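Local coordinates for protein amide synthase (PDB 1L5A) that is a nonribosomal peptide synthetase condensation enzyme of vibriobactin biosynthesis that probably catalyses formation of an amide bond, at residues L20-A24 and R123-I127; F52-A58 and L100-T106. All coordinates share one frame; numbering follows the deposited sequence.

Contact 1: residues L20-A24 and R123-I127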
loop_
_atom_site.group_PDB
_atom_site.type_symbol
_atom_site.label_atom_id
_atom_site.label_comp_id
_atom_site.label_asym_id
_atom_site.label_seq_id
_atom_site.Cartn_x
_atom_site.Cartn_y
_atom_site.Cartn_z
ATOM N N LEU A 20 -10.530 35.926 10.936
ATOM C CA LEU A 20 -10.447 34.949 12.015
ATOM C C LEU A 20 -9.383 33.875 11.827
ATOM O O LEU A 20 -8.759 33.432 12.788
ATOM C CB LEU A 20 -11.795 34.254 12.177
ATOM C CG LEU A 20 -12.912 35.065 12.813
ATOM C CD1 LEU A 20 -14.257 34.444 12.483
ATOM C CD2 LEU A 20 -12.693 35.107 14.312
ATOM N N ASP A 21 -9.179 33.452 10.587
ATOM C CA ASP A 21 -8.235 32.382 10.324
ATOM C C ASP A 21 -7.083 32.742 9.410
ATOM O O ASP A 21 -6.969 32.229 8.307
ATOM C CB ASP A 21 -9.019 31.194 9.770
ATOM C CG ASP A 21 -10.143 30.778 10.693
ATOM O OD1 ASP A 21 -9.847 30.454 11.860
ATOM O OD2 ASP A 21 -11.312 30.787 10.270
ATOM N N THR A 22 -6.224 33.626 9.893
ATOM C CA THR A 22 -5.065 34.080 9.142
ATOM C C THR A 22 -3.802 33.435 9.699
ATOM O O THR A 22 -3.751 33.056 10.866
ATOM C CB THR A 22 -4.894 35.603 9.264
ATOM O OG1 THR A 22 -6.045 36.270 8.728
ATOM C CG2 THR A 22 -3.658 36.057 8.527
ATOM N N VAL A 23 -2.786 33.305 8.859
ATOM C CA VAL A 23 -1.510 32.747 9.289
ATOM C C VAL A 23 -0.432 33.722 8.818
ATOM O O VAL A 23 -0.246 33.942 7.614
ATOM C CB VAL A 23 -1.229 31.365 8.655
ATOM C CG1 VAL A 23 -0.076 30.692 9.382
ATOM C CG2 VAL A 23 -2.458 30.501 8.709
ATOM N N ALA A 24 0.267 34.327 9.761
ATOM C CA ALA A 24 1.318 35.262 9.395
ATOM C C ALA A 24 2.574 35.046 10.222
ATOM O O ALA A 24 2.515 34.856 11.446
ATOM C CB ALA A 24 0.824 36.721 9.543
ATOM N N ARG A 123 2.164 36.174 4.780
ATOM C CA ARG A 123 0.822 36.001 5.301
ATOM C C ARG A 123 -0.066 35.243 4.351
ATOM O O ARG A 123 -0.054 35.473 3.141
ATOM C CB ARG A 123 0.134 37.327 5.561
ATOM C CG ARG A 123 -1.386 37.166 5.675
ATOM C CD ARG A 123 -2.109 38.325 5.050
ATOM N NE ARG A 123 -2.816 37.927 3.843
ATOM C CZ ARG A 123 -3.271 38.774 2.929
ATOM N NH1 ARG A 123 -3.095 40.082 3.079
ATOM N NH2 ARG A 123 -3.896 38.309 1.855
ATOM N N ALA A 124 -0.885 34.374 4.923
ATOM C CA ALA A 124 -1.816 33.588 4.142
ATOM C C ALA A 124 -3.057 33.340 4.976
ATOM O O ALA A 124 -3.089 33.612 6.160
ATOM C CB ALA A 124 -1.165 32.255 3.762
ATOM N N HIS A 125 -4.099 32.842 4.346
ATOM C CA HIS A 125 -5.304 32.496 5.075
ATOM C C HIS A 125 -5.209 30.993 5.371
ATOM O O HIS A 125 -4.706 30.213 4.559
ATOM C CB HIS A 125 -6.529 32.792 4.228
ATOM C CG HIS A 125 -7.812 32.624 4.963
ATOM N ND1 HIS A 125 -8.343 31.386 5.252
ATOM C CD2 HIS A 125 -8.661 33.535 5.492
ATOM C CE1 HIS A 125 -9.468 31.544 5.926
ATOM N NE2 HIS A 125 -9.683 32.838 6.086
ATOM N N HIS A 126 -5.683 30.584 6.535
ATOM C CA HIS A 126 -5.636 29.178 6.900
ATOM C C HIS A 126 -6.261 28.235 5.861
ATOM O O HIS A 126 -6.015 27.031 5.883
ATOM C CB HIS A 126 -6.342 28.992 8.231
ATOM C CG HIS A 126 -5.486 28.373 9.279
ATOM N ND1 HIS A 126 -5.252 27.015 9.338
ATOM C CD2 HIS A 126 -4.781 28.927 10.293
ATOM C CE1 HIS A 126 -4.437 26.760 10.345
ATOM N NE2 HIS A 126 -4.136 27.903 10.939
ATOM N N ILE A 127 -7.069 28.784 4.960
ATOM C CA ILE A 127 -7.746 27.982 3.958
ATOM C C ILE A 127 -6.829 27.474 2.834
ATOM O O ILE A 127 -7.242 26.623 2.041
ATOM C CB ILE A 127 -8.955 28.763 3.367
ATOM C CG1 ILE A 127 -9.934 27.801 2.708
ATOM C CG2 ILE A 127 -8.493 29.765 2.315
ATOM C CD1 ILE A 127 -11.231 28.460 2.400
#
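Val23 and Ala124 form an antiparallel hydrogen-bonded pair: Val23 N donates to Ala124 O at 2.7 Å, and Ala124 N returns a bond of 2.8 Å to Val23 O. Past the end of the regular pairing, His126 N reaches Asp21 O at 2.7 Å, nearly straight at 171°. The same Asp21 O sits 3.3 Å above the plane of the His125 ring, over its centre. With CG anti to the backbone N (chi1 -173°), the His125 ring is carried over this carbonyl. A second constraint comes from its own segment: Ile127 N donates in the ring plane to His125 ND1 at 2.9 Å, which fixes the rotation of the imidazole. The Asp21 carboxylate turns to Arg11 of helix 6-14 in a salt bridge, while its CB lies 3.8 Å from His126 CB. Beyond the polar core, Val23 CG2 packs against His126 CD2, the two side chains crossing at about a right angle; the His126 ring also meets Phe8, their planes nearly parallel. On the opposite face of the sheet from Val23, the Thr22 methyl CG2 rests 3.8 Å from Arg123 CG, and the bent arginine chain runs on to a salt bridge with Asp93. His125 and His126 open the HHxxxDG signature of condensation domains; the pairing ends where the motif begins, with His126 N tied to Asp21 O. Its two histidines are placed differently: the bond from Ile127 N orients the His125 imidazole, with Asp21 O merely lying against one face, whereas His126 packs against Val23 and Phe8.

Contact 2: residues F52-A58 and L100-T106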
loop_
_atom_site.group_PDB
_atom_site.type_symbol
_atom_site.label_atom_id
_atom_site.label_comp_id
_atom_site.label_asym_id
_atom_site.label_seq_id
_atom_site.Cartn_x
_atom_site.Cartn_y
_atom_site.Cartn_z
ATOM N N PHE A 52 -1.071 29.161 -3.422
ATOM C CA PHE A 52 -1.017 30.595 -3.158
ATOM C C PHE A 52 -1.664 31.385 -4.313
ATOM O O PHE A 52 -1.792 32.601 -4.227
ATOM C CB PHE A 52 0.423 31.091 -2.990
ATOM C CG PHE A 52 1.035 30.772 -1.669
ATOM C CD1 PHE A 52 2.301 31.254 -1.356
ATOM C CD2 PHE A 52 0.384 29.953 -0.756
ATOM C CE1 PHE A 52 2.917 30.919 -0.161
ATOM C CE2 PHE A 52 0.992 29.607 0.447
ATOM C CZ PHE A 52 2.264 30.090 0.742
ATOM N N ARG A 53 -2.048 30.712 -5.393
ATOM C CA ARG A 53 -2.682 31.398 -6.522
ATOM C C ARG A 53 -4.186 31.145 -6.508
ATOM O O ARG A 53 -4.916 31.554 -7.413
ATOM C CB ARG A 53 -2.107 30.920 -7.868
ATOM C CG ARG A 53 -0.657 31.351 -8.139
ATOM C CD ARG A 53 -0.176 30.948 -9.548
ATOM N NE ARG A 53 -0.057 29.494 -9.726
ATOM C CZ ARG A 53 -0.919 28.744 -10.402
ATOM N NH1 ARG A 53 -1.989 29.301 -10.982
ATOM N NH2 ARG A 53 -0.708 27.434 -10.504
ATOM N N ALA A 54 -4.643 30.461 -5.475
ATOM C CA ALA A 54 -6.049 30.159 -5.330
ATOM C C ALA A 54 -6.875 31.417 -5.089
ATOM O O ALA A 54 -6.407 32.375 -4.479
ATOM C CB ALA A 54 -6.249 29.204 -4.170
ATOM N N ARG A 55 -8.108 31.389 -5.583
ATOM C CA ARG A 55 -9.067 32.471 -5.417
ATOM C C ARG A 55 -10.460 31.849 -5.353
ATOM O O ARG A 55 -10.699 30.773 -5.922
ATOM C CB ARG A 55 -8.968 33.475 -6.576
ATOM C CG ARG A 55 -7.660 34.225 -6.549
ATOM C CD ARG A 55 -7.723 35.527 -7.266
ATOM N NE ARG A 55 -6.486 36.285 -7.091
ATOM C CZ ARG A 55 -6.282 37.485 -7.622
ATOM N NH1 ARG A 55 -7.242 38.060 -8.355
ATOM N NH2 ARG A 55 -5.115 38.101 -7.444
ATOM N N PHE A 56 -11.376 32.510 -4.647
ATOM C CA PHE A 56 -12.722 31.968 -4.523
ATOM C C PHE A 56 -13.806 32.865 -5.091
ATOM O O PHE A 56 -13.746 34.089 -4.961
ATOM C CB PHE A 56 -13.026 31.675 -3.056
ATOM C CG PHE A 56 -12.087 30.693 -2.430
ATOM C CD1 PHE A 56 -10.894 31.114 -1.873
ATOM C CD2 PHE A 56 -12.378 29.334 -2.439
ATOM C CE1 PHE A 56 -10.003 30.201 -1.338
ATOM C CE2 PHE A 56 -11.494 28.413 -1.901
ATOM C CZ PHE A 56 -10.307 28.844 -1.352
ATOM N N SER A 57 -14.799 32.247 -5.726
ATOM C CA SER A 57 -15.930 32.992 -6.282
ATOM C C SER A 57 -16.868 33.284 -5.120
ATOM O O SER A 57 -16.681 32.764 -4.017
ATOM C CB SER A 57 -16.692 32.155 -7.308
ATOM O OG SER A 57 -17.609 31.295 -6.658
ATOM N N ALA A 58 -17.880 34.106 -5.371
ATOM C CA ALA A 58 -18.851 34.450 -4.337
ATOM C C ALA A 58 -19.605 33.192 -3.909
ATOM O O ALA A 58 -20.121 33.120 -2.794
ATOM C CB ALA A 58 -19.822 35.501 -4.864
ATOM N N LEU A 100 -12.288 37.302 0.977
ATOM C CA LEU A 100 -11.820 36.084 0.344
ATOM C C LEU A 100 -12.279 35.994 -1.086
ATOM O O LEU A 100 -11.636 35.338 -1.902
ATOM C CB LEU A 100 -12.324 34.851 1.100
ATOM C CG LEU A 100 -11.504 34.297 2.263
ATOM C CD1 LEU A 100 -12.108 32.982 2.713
ATOM C CD2 LEU A 100 -10.073 34.081 1.835
ATOM N N ILE A 101 -13.400 36.637 -1.396
ATOM C CA ILE A 101 -13.925 36.581 -2.753
ATOM C C ILE A 101 -13.010 37.303 -3.740
ATOM O O ILE A 101 -12.568 38.421 -3.497
ATOM C CB ILE A 101 -15.353 37.209 -2.865
ATOM C CG1 ILE A 101 -16.281 36.635 -1.797
ATOM C CG2 ILE A 101 -15.959 36.902 -4.250
ATOM C CD1 ILE A 101 -16.651 35.192 -2.017
ATOM N N ASP A 102 -12.721 36.629 -4.843
ATOM C CA ASP A 102 -11.898 37.175 -5.906
ATOM C C ASP A 102 -10.671 37.994 -5.477
ATOM O O ASP A 102 -10.251 38.893 -6.199
ATOM C CB ASP A 102 -12.796 38.013 -6.815
ATOM C CG ASP A 102 -14.027 37.243 -7.276
ATOM O OD1 ASP A 102 -13.888 36.198 -7.959
ATOM O OD2 ASP A 102 -15.146 37.683 -6.939
ATOM N N ALA A 103 -10.083 37.679 -4.327
ATOM C CA ALA A 103 -8.913 38.419 -3.866
ATOM C C ALA A 103 -7.669 37.538 -3.620
ATOM O O ALA A 103 -7.756 36.315 -3.514
ATOM C CB ALA A 103 -9.266 39.187 -2.604
ATOM N N PRO A 104 -6.488 38.159 -3.536
ATOM C CA PRO A 104 -5.281 37.366 -3.305
ATOM C C PRO A 104 -5.325 36.841 -1.884
ATOM O O PRO A 104 -5.606 37.596 -0.956
ATOM C CB PRO A 104 -4.142 38.381 -3.484
ATOM C CG PRO A 104 -4.784 39.551 -4.227
ATOM C CD PRO A 104 -6.172 39.590 -3.675
ATOM N N ILE A 105 -5.013 35.563 -1.709
ATOM C CA ILE A 105 -5.033 34.963 -0.386
ATOM C C ILE A 105 -3.741 35.169 0.380
ATOM O O ILE A 105 -3.712 35.010 1.594
ATOM C CB ILE A 105 -5.320 33.448 -0.463
ATOM C CG1 ILE A 105 -6.549 33.189 -1.334
ATOM C CG2 ILE A 105 -5.602 32.899 0.912
ATOM C CD1 ILE A 105 -7.820 33.787 -0.820
ATOM N N THR A 106 -2.655 35.505 -0.298
ATOM C CA THR A 106 -1.422 35.705 0.458
ATOM C C THR A 106 -0.792 37.068 0.219
ATOM O O THR A 106 -1.196 37.800 -0.668
ATOM C CB THR A 106 -0.364 34.617 0.150
ATOM O OG1 THR A 106 0.273 34.901 -1.104
ATOM C CG2 THR A 106 -1.019 33.243 0.100
HETATM O O HOH W 1 -1.597 35.211 -3.094
HETATM O O HOH W 2 -17.393 36.243 -7.243
#
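Leu100 begins a type II beta turn, closed at Ala103, that packs on the short strand 54-56; Leu100 O lies at the edge of the Phe56 ring. Ile101 bends back with CG1 beside its backbone N (chi1 -50°), which brings CD1 against Ser57 and Ala58. At Asp102, whose phi and psi of 40° and 30° are left-handed as the third position of such a turn requires, N donates to Phe56 O at 2.7 Å, nearly along the C=O axis. The carboxylate is also engaged: OD1 is hydrogen-bonded to Tyr63 OH, and OD2 accepts from a water that in turn accepts from Ala58 N. Ala103 and Pro104 offer their peptide link to one face of the Arg55 guanidinium, with Pro104 N 3.7 Å above its plane, and Pro104 CG touches Arg55 NH2. Ile105 points CG1 at Ala54 O and meets the Phe56 ring edge with CD1, 4.2 Å from Phe56 CD1. Thr106 sets its methyl CG2 over a face of the Phe52 ring, 3.9 Å from the centroid, a CH-pi contact. Its OG1, hydrogen-bonded to His108, is 2.7 Å from a water that donates to Phe52 O.

In the fold
From the N terminus the chain passes helix 6-14 and enters strand 22-30 at residues 20-24. Contact 1 closes a long loop there by joining this strand to its neighbour 117-125 in the mixed sheet, 98 residues intervening. Contact 2 is nested inside that loop: residues 52-58, on strand 54-56 of the small antiparallel pair 54-56 and 62-64, are met 41 residues later by 100-106, the passage from helix 82-94 to strand 107-114. Strand 107-114 then pairs with 117-125, leading back to contact 1. The two centres are about 12 Å apart and the contacts touch: His125 CB packs on Ile105 CG2, and Arg123 NH2 makes a weak hydrogen bond to Ile105 O.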